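Local coordinates for protein tRNA threonylcarbamoyladenosine dehydratase (Escherichia coli, PDB 4D79) that catalyses the ATP-dependent dehydration of threonylcarbamoyladenosine at position 37 of tRNAs to its cyclic form, at residues A46-L59 with M89-T103. Residues are numbered along the deposited sequence; the frame is centred on the assembly and turned at random.
Sequences AEALARTGIGAITL and MAERIRQINPECRVT
Ile96 lies against Arg51 and Ala50 where helices 46-51 and 89-96 run side by side. Its CG2 methyl rests on Ala50, while CD1 sits 3.5 Å above the guanidinium plane of Arg51, toward the rim, so a branched aliphatic chain covers one face of a charged group whose edge makes the polar bonds. Arg51 NE donates to Glu47 OE2 over 2.8 Å, from above the carboxylate plane. Arg92 grips the same carboxylate side-on, from the syn side and tilted a little out of its plane, Arg92 NE to Glu47 OE1 and Arg92 NH2 to Glu47 OE2 at 2.7 Å each, with the planar groups only 17° apart; Arg92 NH2 and Arg51 NE reach OE2 from opposite faces. Glu47 CG stands opposite the backbone N (chi1 179°), and the chain then turns at chi2 (87°), bringing the carboxylate to helix 89-96. A glutamine here would probably cost the two arginines their shared negative charge and one acceptor oxygen; both also bond to backbone carbonyls of the second subunit.

The two helices flank one side of parallel strands 56-59 and 101-103, neighbours in the Rossmann-like sheet of the HesA/MoeB/ThiF family, with 101-105 at one edge within this chain. Leu59, on the helix-facing side, pushes CD1 to 3.8 Å from Met89 CB and against Ile93 CD1; small Ala46 and Ala50 let Ile93 fit close. On the face turned from the helices, beta-branched Thr103 lies beside Thr58, whose OG1 bonds to His32; Thr103 N donates to Ile57 O and Thr103 O accepts from Leu59 N.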
ATOM      1  N   ALA B  46       0.594  -4.853  -9.060  1.00 16.14           N
ATOM      2  CA  ALA B  46       0.081  -6.127  -9.531  1.00 20.82           C
ATOM      3  C   ALA B  46      -0.862  -6.735  -8.510  1.00 15.89           C
ATOM      4  O   ALA B  46      -1.929  -7.264  -8.875  1.00 18.21           O
ATOM      5  CB  ALA B  46       1.245  -7.070  -9.844  1.00 18.70           C
ATOM      6  N   GLU B  47      -0.480  -6.659  -7.225  1.00 16.29           N
ATOM      7  CA  GLU B  47      -1.327  -7.095  -6.123  1.00 13.78           C
ATOM      8  C   GLU B  47      -2.670  -6.380  -6.153  1.00 15.59           C
ATOM      9  O   GLU B  47      -3.732  -7.004  -6.066  1.00 16.56           O
ATOM     10  CB  GLU B  47      -0.613  -6.847  -4.787  1.00 18.66           C
ATOM     11  CG  GLU B  47      -1.406  -7.236  -3.542  1.00 19.14           C
ATOM     12  CD  GLU B  47      -1.230  -8.687  -3.155  1.00 24.64           C
ATOM     13  OE1 GLU B  47      -0.497  -9.398  -3.881  1.00 21.07           O
ATOM     14  OE2 GLU B  47      -1.793  -9.100  -2.103  1.00 20.93           O
ATOM     15  N   ALA B  48      -2.641  -5.066  -6.281  1.00 15.10           N
ATOM     16  CA  ALA B  48      -3.875  -4.296  -6.247  1.00 16.80           C
ATOM     17  C   ALA B  48      -4.793  -4.627  -7.436  1.00 18.29           C
ATOM     18  O   ALA B  48      -6.029  -4.671  -7.284  1.00 19.31           O
ATOM     19  CB  ALA B  48      -3.535  -2.815  -6.232  1.00 18.73           C
ATOM     20  N   LEU B  49      -4.219  -4.834  -8.617  1.00 18.34           N
ATOM     21  CA  LEU B  49      -5.030  -5.223  -9.781  1.00 16.62           C
ATOM     22  C   LEU B  49      -5.735  -6.556  -9.539  1.00 13.55           C
ATOM     23  O   LEU B  49      -6.921  -6.709  -9.822  1.00 17.27           O
ATOM     24  CB  LEU B  49      -4.156  -5.325 -11.010  1.00 16.60           C
ATOM     25  CG  LEU B  49      -3.559  -4.041 -11.526  1.00 14.59           C
ATOM     26  CD1 LEU B  49      -2.484  -4.397 -12.556  1.00 21.73           C
ATOM     27  CD2 LEU B  49      -4.590  -3.130 -12.097  1.00 19.21           C
ATOM     28  N   ALA B  50      -4.995  -7.540  -9.042  1.00 17.33           N
ATOM     29  CA  ALA B  50      -5.578  -8.829  -8.755  1.00 15.33           C
ATOM     30  C   ALA B  50      -6.715  -8.719  -7.735  1.00 16.28           C
ATOM     31  O   ALA B  50      -7.776  -9.355  -7.894  1.00 17.41           O
ATOM     32  CB  ALA B  50      -4.481  -9.777  -8.268  1.00 17.88           C
ATOM     33  N   ARG B  51      -6.515  -7.908  -6.688  1.00 14.06           N
ATOM     34  CA  ARG B  51      -7.480  -7.784  -5.614  1.00 19.72           C
ATOM     35  C   ARG B  51      -8.637  -6.864  -5.963  1.00 20.97           C
ATOM     36  O   ARG B  51      -9.572  -6.744  -5.173  1.00 17.00           O
ATOM     37  CB  ARG B  51      -6.799  -7.300  -4.330  1.00 14.05           C
ATOM     38  CG  ARG B  51      -5.832  -8.340  -3.743  1.00 13.18           C
ATOM     39  CD  ARG B  51      -5.532  -8.092  -2.264  1.00 19.87           C
ATOM     40  NE  ARG B  51      -4.599  -9.101  -1.800  1.00 17.40           N
ATOM     41  CZ  ARG B  51      -4.921 -10.342  -1.472  1.00 16.98           C
ATOM     42  NH1 ARG B  51      -6.175 -10.744  -1.496  1.00 17.87           N
ATOM     43  NH2 ARG B  51      -3.975 -11.186  -1.106  1.00 16.69           N
ATOM     44  N   THR B  52      -8.619  -6.236  -7.127  1.00 13.70           N
ATOM     45  CA  THR B  52      -9.746  -5.442  -7.585  1.00 14.49           C
ATOM     46  C   THR B  52     -10.449  -6.095  -8.776  1.00 18.13           C
ATOM     47  O   THR B  52     -11.191  -5.432  -9.503  1.00 20.54           O
ATOM     48  CB  THR B  52      -9.293  -4.014  -7.889  1.00 16.14           C
ATOM     49  OG1 THR B  52      -8.400  -3.542  -6.852  1.00 18.28           O
ATOM     50  CG2 THR B  52     -10.441  -3.064  -7.940  1.00 22.04           C
ATOM     51  N   GLY B  53     -10.260  -7.398  -8.970  1.00 17.40           N
ATOM     52  CA  GLY B  53     -11.041  -8.108  -9.953  1.00 16.34           C
ATOM     53  C   GLY B  53     -10.628  -7.885 -11.389  1.00 18.17           C
ATOM     54  O   GLY B  53     -11.446  -8.093 -12.273  1.00 16.23           O
ATOM     55  N   ILE B  54      -9.391  -7.458 -11.648  1.00 14.49           N
ATOM     56  CA  ILE B  54      -8.884  -7.370 -13.023  1.00 14.34           C
ATOM     57  C   ILE B  54      -8.720  -8.774 -13.598  1.00 15.85           C
ATOM     58  O   ILE B  54      -8.095  -9.646 -12.992  1.00 19.84           O
ATOM     59  CB  ILE B  54      -7.576  -6.564 -13.060  1.00 19.23           C
ATOM     60  CG1 ILE B  54      -7.848  -5.109 -12.657  1.00 20.82           C
ATOM     61  CG2 ILE B  54      -6.946  -6.629 -14.403  1.00 17.08           C
ATOM     62  CD1 ILE B  54      -8.651  -4.303 -13.677  1.00 21.97           C
ATOM     63  N   GLY B  55      -9.292  -9.002 -14.782  1.00 19.67           N
ATOM     64  CA  GLY B  55      -9.454 -10.368 -15.270  1.00 21.14           C
ATOM     65  C   GLY B  55      -8.261 -10.957 -15.970  1.00 19.66           C
ATOM     66  O   GLY B  55      -8.137 -12.188 -16.035  1.00 19.16           O
ATOM     67  N   ALA B  56      -7.360 -10.114 -16.459  1.00 20.35           N
ATOM     68  CA  ALA B  56      -6.153 -10.570 -17.129  1.00 19.66           C
ATOM     69  C   ALA B  56      -5.047  -9.592 -16.788  1.00 14.77           C
ATOM     70  O   ALA B  56      -5.236  -8.371 -16.840  1.00 18.20           O
ATOM     71  CB  ALA B  56      -6.303 -10.668 -18.651  1.00 22.22           C
ATOM     72  N   ILE B  57      -3.907 -10.129 -16.412  1.00 20.02           N
ATOM     73  CA  ILE B  57      -2.775  -9.324 -16.008  1.00 20.57           C
ATOM     74  C   ILE B  57      -1.549  -9.886 -16.700  1.00 19.19           C
ATOM     75  O   ILE B  57      -1.306 -11.096 -16.647  1.00 21.24           O
ATOM     76  CB  ILE B  57      -2.591  -9.325 -14.467  1.00 18.93           C
ATOM     77  CG1 ILE B  57      -3.815  -8.693 -13.795  1.00 20.86           C
ATOM     78  CG2 ILE B  57      -1.326  -8.582 -14.067  1.00 21.12           C
ATOM     79  CD1 ILE B  57      -3.870  -8.918 -12.269  1.00 18.12           C
ATOM     80  N   THR B  58      -0.761  -9.014 -17.322  1.00 18.68           N
ATOM     81  CA  THR B  58       0.560  -9.372 -17.815  1.00 18.74           C
ATOM     82  C   THR B  58       1.636  -8.713 -16.949  1.00 19.33           C
ATOM     83  O   THR B  58       1.529  -7.536 -16.575  1.00 21.56           O
ATOM     84  CB  THR B  58       0.729  -8.963 -19.287  1.00 21.62           C
ATOM     85  OG1 THR B  58      -0.209  -9.698 -20.096  1.00 24.03           O
ATOM     86  CG2 THR B  58       2.179  -9.213 -19.779  1.00 25.19           C
ATOM     87  N   LEU B  59       2.662  -9.494 -16.601  1.00 20.18           N
ATOM     88  CA  LEU B  59       3.774  -9.042 -15.778  1.00 21.42           C
ATOM     89  C   LEU B  59       5.043  -9.143 -16.604  1.00 24.81           C
ATOM     90  O   LEU B  59       5.386 -10.231 -17.077  1.00 24.33           O
ATOM     91  CB  LEU B  59       3.918  -9.896 -14.515  1.00 18.30           C
ATOM     92  CG  LEU B  59       2.680 -10.059 -13.655  1.00 20.25           C
ATOM     93  CD1 LEU B  59       2.942 -10.950 -12.433  1.00 32.86           C
ATOM     94  CD2 LEU B  59       2.151  -8.708 -13.235  1.00 22.01           C
ATOM     95  N   MET B  89       5.289 -13.538  -8.491  1.00 21.07           N
ATOM     96  CA  MET B  89       4.112 -12.696  -8.410  1.00 20.54           C
ATOM     97  C   MET B  89       2.935 -13.310  -9.170  1.00 20.16           C
ATOM     98  O   MET B  89       1.785 -13.208  -8.726  1.00 18.79           O
ATOM     99  CB  MET B  89       4.449 -11.307  -8.942  1.00 20.23           C
ATOM    100  CG  MET B  89       3.478 -10.249  -8.537  1.00 25.84           C
ATOM    101  SD  MET B  89       3.442  -9.992  -6.750  1.00 30.52           S
ATOM    102  CE  MET B  89       1.727  -9.633  -6.493  1.00 27.22           C
ATOM    103  N   ALA B  90       3.192 -13.982 -10.292  1.00 20.98           N
ATOM    104  CA  ALA B  90       2.099 -14.630 -11.017  1.00 22.00           C
ATOM    105  C   ALA B  90       1.460 -15.741 -10.189  1.00 21.05           C
ATOM    106  O   ALA B  90       0.235 -15.896 -10.182  1.00 20.22           O
ATOM    107  CB  ALA B  90       2.589 -15.202 -12.339  1.00 23.46           C
ATOM    108  N   GLU B  91       2.278 -16.545  -9.503  1.00 25.16           N
ATOM    109  CA  GLU B  91       1.728 -17.605  -8.666  1.00 27.66           C
ATOM    110  C   GLU B  91       0.900 -17.032  -7.527  1.00 30.32           C
ATOM    111  O   GLU B  91      -0.116 -17.618  -7.120  1.00 25.02           O
ATOM    112  CB  GLU B  91       2.844 -18.485  -8.105  1.00 30.54           C
ATOM    113  CG  GLU B  91       2.286 -19.685  -7.374  1.00105.67           C
ATOM    114  CD  GLU B  91       1.399 -20.538  -8.273  1.00121.20           C
ATOM    115  OE1 GLU B  91       1.641 -20.565  -9.505  1.00 71.87           O
ATOM    116  OE2 GLU B  91       0.431 -21.136  -7.753  1.00 70.80           O
ATOM    117  N   ARG B  92       1.341 -15.907  -6.968  1.00 20.50           N
ATOM    118  CA  ARG B  92       0.555 -15.243  -5.945  1.00 22.83           C
ATOM    119  C   ARG B  92      -0.788 -14.773  -6.493  1.00 21.28           C
ATOM    120  O   ARG B  92      -1.823 -14.927  -5.826  1.00 17.84           O
ATOM    121  CB  ARG B  92       1.341 -14.073  -5.381  1.00 22.15           C
ATOM    122  CG  ARG B  92       0.646 -13.423  -4.231  1.00 22.57           C
ATOM    123  CD  ARG B  92       1.522 -12.352  -3.570  1.00 24.95           C
ATOM    124  NE  ARG B  92       0.680 -11.533  -2.730  1.00 24.39           N
ATOM    125  CZ  ARG B  92       0.312 -11.869  -1.498  1.00 24.18           C
ATOM    126  NH1 ARG B  92       0.755 -13.001  -0.946  1.00 23.28           N
ATOM    127  NH2 ARG B  92      -0.516 -11.078  -0.837  1.00 23.05           N
ATOM    128  N   ILE B  93      -0.792 -14.183  -7.694  1.00 23.36           N
ATOM    129  CA  ILE B  93      -2.043 -13.702  -8.280  1.00 19.93           C
ATOM    130  C   ILE B  93      -3.014 -14.858  -8.483  1.00 16.08           C
ATOM    131  O   ILE B  93      -4.225 -14.712  -8.261  1.00 19.51           O
ATOM    132  CB  ILE B  93      -1.766 -12.935  -9.587  1.00 19.36           C
ATOM    133  CG1 ILE B  93      -1.087 -11.604  -9.235  1.00 25.78           C
ATOM    134  CG2 ILE B  93      -3.064 -12.727 -10.362  1.00 20.43           C
ATOM    135  CD1 ILE B  93      -0.555 -10.856 -10.412  1.00 27.33           C
ATOM    136  N   ARG B  94      -2.495 -16.034  -8.857  1.00 22.48           N
ATOM    137  CA  ARG B  94      -3.338 -17.219  -9.043  1.00 24.99           C
ATOM    138  C   ARG B  94      -3.936 -17.703  -7.725  1.00 24.37           C
ATOM    139  O   ARG B  94      -4.988 -18.358  -7.726  1.00 22.03           O
ATOM    140  CB  ARG B  94      -2.528 -18.343  -9.703  1.00 26.83           C
ATOM    141  CG  ARG B  94      -2.070 -17.985 -11.133  1.00 39.33           C
ATOM    142  CD  ARG B  94      -1.343 -19.100 -11.861  1.00 42.77           C
ATOM    143  NE  ARG B  94      -0.730 -18.587 -13.094  1.00 47.30           N
ATOM    144  CZ  ARG B  94       0.576 -18.522 -13.339  1.00 85.92           C
ATOM    145  NH1 ARG B  94       1.451 -18.959 -12.442  1.00 43.18           N
ATOM    146  NH2 ARG B  94       1.011 -18.028 -14.500  1.00 46.83           N
ATOM    147  N   GLN B  95      -3.273 -17.415  -6.596  1.00 21.64           N
ATOM    148  CA  GLN B  95      -3.831 -17.696  -5.274  1.00 22.66           C
ATOM    149  C   GLN B  95      -4.868 -16.664  -4.867  1.00 23.35           C
ATOM    150  O   GLN B  95      -5.818 -16.993  -4.143  1.00 25.45           O
ATOM    151  CB  GLN B  95      -2.706 -17.753  -4.231  1.00 23.63           C
ATOM    152  CG  GLN B  95      -1.979 -19.063  -4.282  1.00 28.82           C
ATOM    153  CD  GLN B  95      -2.733 -20.123  -3.486  1.00 39.81           C
ATOM    154  OE1 GLN B  95      -3.163 -19.891  -2.342  1.00 37.83           O
ATOM    155  NE2 GLN B  95      -2.938 -21.265  -4.097  1.00 40.27           N
ATOM    156  N   ILE B  96      -4.708 -15.430  -5.333  1.00 18.12           N
ATOM    157  CA  ILE B  96      -5.679 -14.388  -5.053  1.00 16.37           C
ATOM    158  C   ILE B  96      -6.955 -14.647  -5.825  1.00 21.28           C
ATOM    159  O   ILE B  96      -8.056 -14.632  -5.261  1.00 20.51           O
ATOM    160  CB  ILE B  96      -5.103 -13.005  -5.378  1.00 16.76           C
ATOM    161  CG1 ILE B  96      -3.996 -12.651  -4.342  1.00 19.65           C
ATOM    162  CG2 ILE B  96      -6.211 -11.940  -5.353  1.00 19.63           C
ATOM    163  CD1 ILE B  96      -3.240 -11.375  -4.657  1.00 20.37           C
ATOM    164  N   ASN B  97      -6.822 -14.865  -7.129  1.00 20.19           N
ATOM    165  CA  ASN B  97      -7.953 -15.104  -8.016  1.00 21.25           C
ATOM    166  C   ASN B  97      -7.565 -16.197  -9.000  1.00 18.98           C
ATOM    167  O   ASN B  97      -6.854 -15.933  -9.986  1.00 21.03           O
ATOM    168  CB  ASN B  97      -8.373 -13.836  -8.744  1.00 21.63           C
ATOM    169  CG  ASN B  97      -9.554 -14.100  -9.641  1.00 21.91           C
ATOM    170  OD1 ASN B  97     -10.065 -15.217  -9.662  1.00 19.02           O
ATOM    171  ND2 ASN B  97      -9.977 -13.114 -10.370  1.00 17.23           N
ATOM    172  N   PRO B  98      -7.942 -17.451  -8.719  1.00 19.18           N
ATOM    173  CA  PRO B  98      -7.605 -18.569  -9.616  1.00 24.50           C
ATOM    174  C   PRO B  98      -8.202 -18.449 -11.018  1.00 24.66           C
ATOM    175  O   PRO B  98      -7.804 -19.204 -11.909  1.00 23.88           O
ATOM    176  CB  PRO B  98      -8.172 -19.790  -8.877  1.00 30.26           C
ATOM    177  CG  PRO B  98      -8.296 -19.373  -7.473  1.00 34.14           C
ATOM    178  CD  PRO B  98      -8.598 -17.904  -7.485  1.00 22.93           C
ATOM    179  N   GLU B  99      -9.140 -17.544 -11.230  1.00 23.15           N
ATOM    180  CA  GLU B  99      -9.753 -17.327 -12.528  1.00 28.58           C
ATOM    181  C   GLU B  99      -9.132 -16.155 -13.287  1.00 27.49           C
ATOM    182  O   GLU B  99      -9.524 -15.890 -14.436  1.00 24.06           O
ATOM    183  CB  GLU B  99     -11.262 -17.102 -12.353  1.00 22.24           C
ATOM    184  CG  GLU B  99     -11.949 -18.360 -11.835  1.00 31.46           C
ATOM    185  CD  GLU B  99     -13.452 -18.215 -11.718  1.00 38.26           C
ATOM    186  OE1 GLU B  99     -13.891 -17.488 -10.817  1.00 26.06           O
ATOM    187  OE2 GLU B  99     -14.191 -18.834 -12.511  1.00 67.81           O
ATOM    188  N   CYS B 100      -8.150 -15.487 -12.699  1.00 21.98           N
ATOM    189  CA  CYS B 100      -7.435 -14.423 -13.405  1.00 19.33           C
ATOM    190  C   CYS B 100      -6.493 -15.040 -14.441  1.00 28.63           C
ATOM    191  O   CYS B 100      -5.796 -16.016 -14.165  1.00 28.31           O
ATOM    192  CB  CYS B 100      -6.651 -13.566 -12.418  1.00 23.66           C
ATOM    193  SG  CYS B 100      -5.712 -12.189 -13.193  1.00 22.45           S
ATOM    194  N   ARG B 101      -6.472 -14.485 -15.644  1.00 23.66           N
ATOM    195  CA  ARG B 101      -5.554 -14.964 -16.686  1.00 18.87           C
ATOM    196  C   ARG B 101      -4.245 -14.185 -16.583  1.00 25.55           C
ATOM    197  O   ARG B 101      -4.187 -13.004 -16.922  1.00 23.41           O
ATOM    198  CB  ARG B 101      -6.183 -14.836 -18.074  1.00 28.68           C
ATOM    199  CG  ARG B 101      -5.262 -15.168 -19.232  1.00 53.12           C
ATOM    200  CD  ARG B 101      -6.060 -15.327 -20.550  1.00 47.14           C
ATOM    201  NE  ARG B 101      -6.686 -14.073 -20.972  1.00 73.67           N
ATOM    202  CZ  ARG B 101      -6.062 -13.090 -21.617  1.00112.84           C
ATOM    203  NH1 ARG B 101      -4.776 -13.191 -21.921  1.00 44.01           N
ATOM    204  NH2 ARG B 101      -6.729 -11.994 -21.954  1.00 39.63           N
ATOM    205  N   VAL B 102      -3.198 -14.842 -16.110  1.00 22.55           N
ATOM    206  CA  VAL B 102      -1.927 -14.197 -15.828  1.00 21.33           C
ATOM    207  C   VAL B 102      -0.897 -14.609 -16.869  1.00 25.31           C
ATOM    208  O   VAL B 102      -0.669 -15.798 -17.086  1.00 26.80           O
ATOM    209  CB  VAL B 102      -1.409 -14.548 -14.431  1.00 28.36           C
ATOM    210  CG1 VAL B 102      -0.175 -13.726 -14.150  1.00 31.42           C
ATOM    211  CG2 VAL B 102      -2.475 -14.293 -13.402  1.00 30.06           C
ATOM    212  N   THR B 103      -0.236 -13.629 -17.454  1.00 24.20           N
ATOM    213  CA  THR B 103       0.814 -13.883 -18.442  1.00 24.59           C
ATOM    214  C   THR B 103       2.114 -13.326 -17.891  1.00 26.75           C
ATOM    215  O   THR B 103       2.145 -12.204 -17.372  1.00 27.02           O
ATOM    216  CB  THR B 103       0.477 -13.235 -19.782  1.00 23.26           C
ATOM    217  OG1 THR B 103      -0.794 -13.719 -20.231  1.00 32.12           O
ATOM    218  CG2 THR B 103       1.599 -13.510 -20.852  1.00 28.84           C
TER
HETATM  219  O   HOH W   1      -8.402 -10.623 -10.340  1.00 18.07           O
HETATM  220  O   HOH W   2     -10.007 -14.319 -16.500  1.00 37.74           O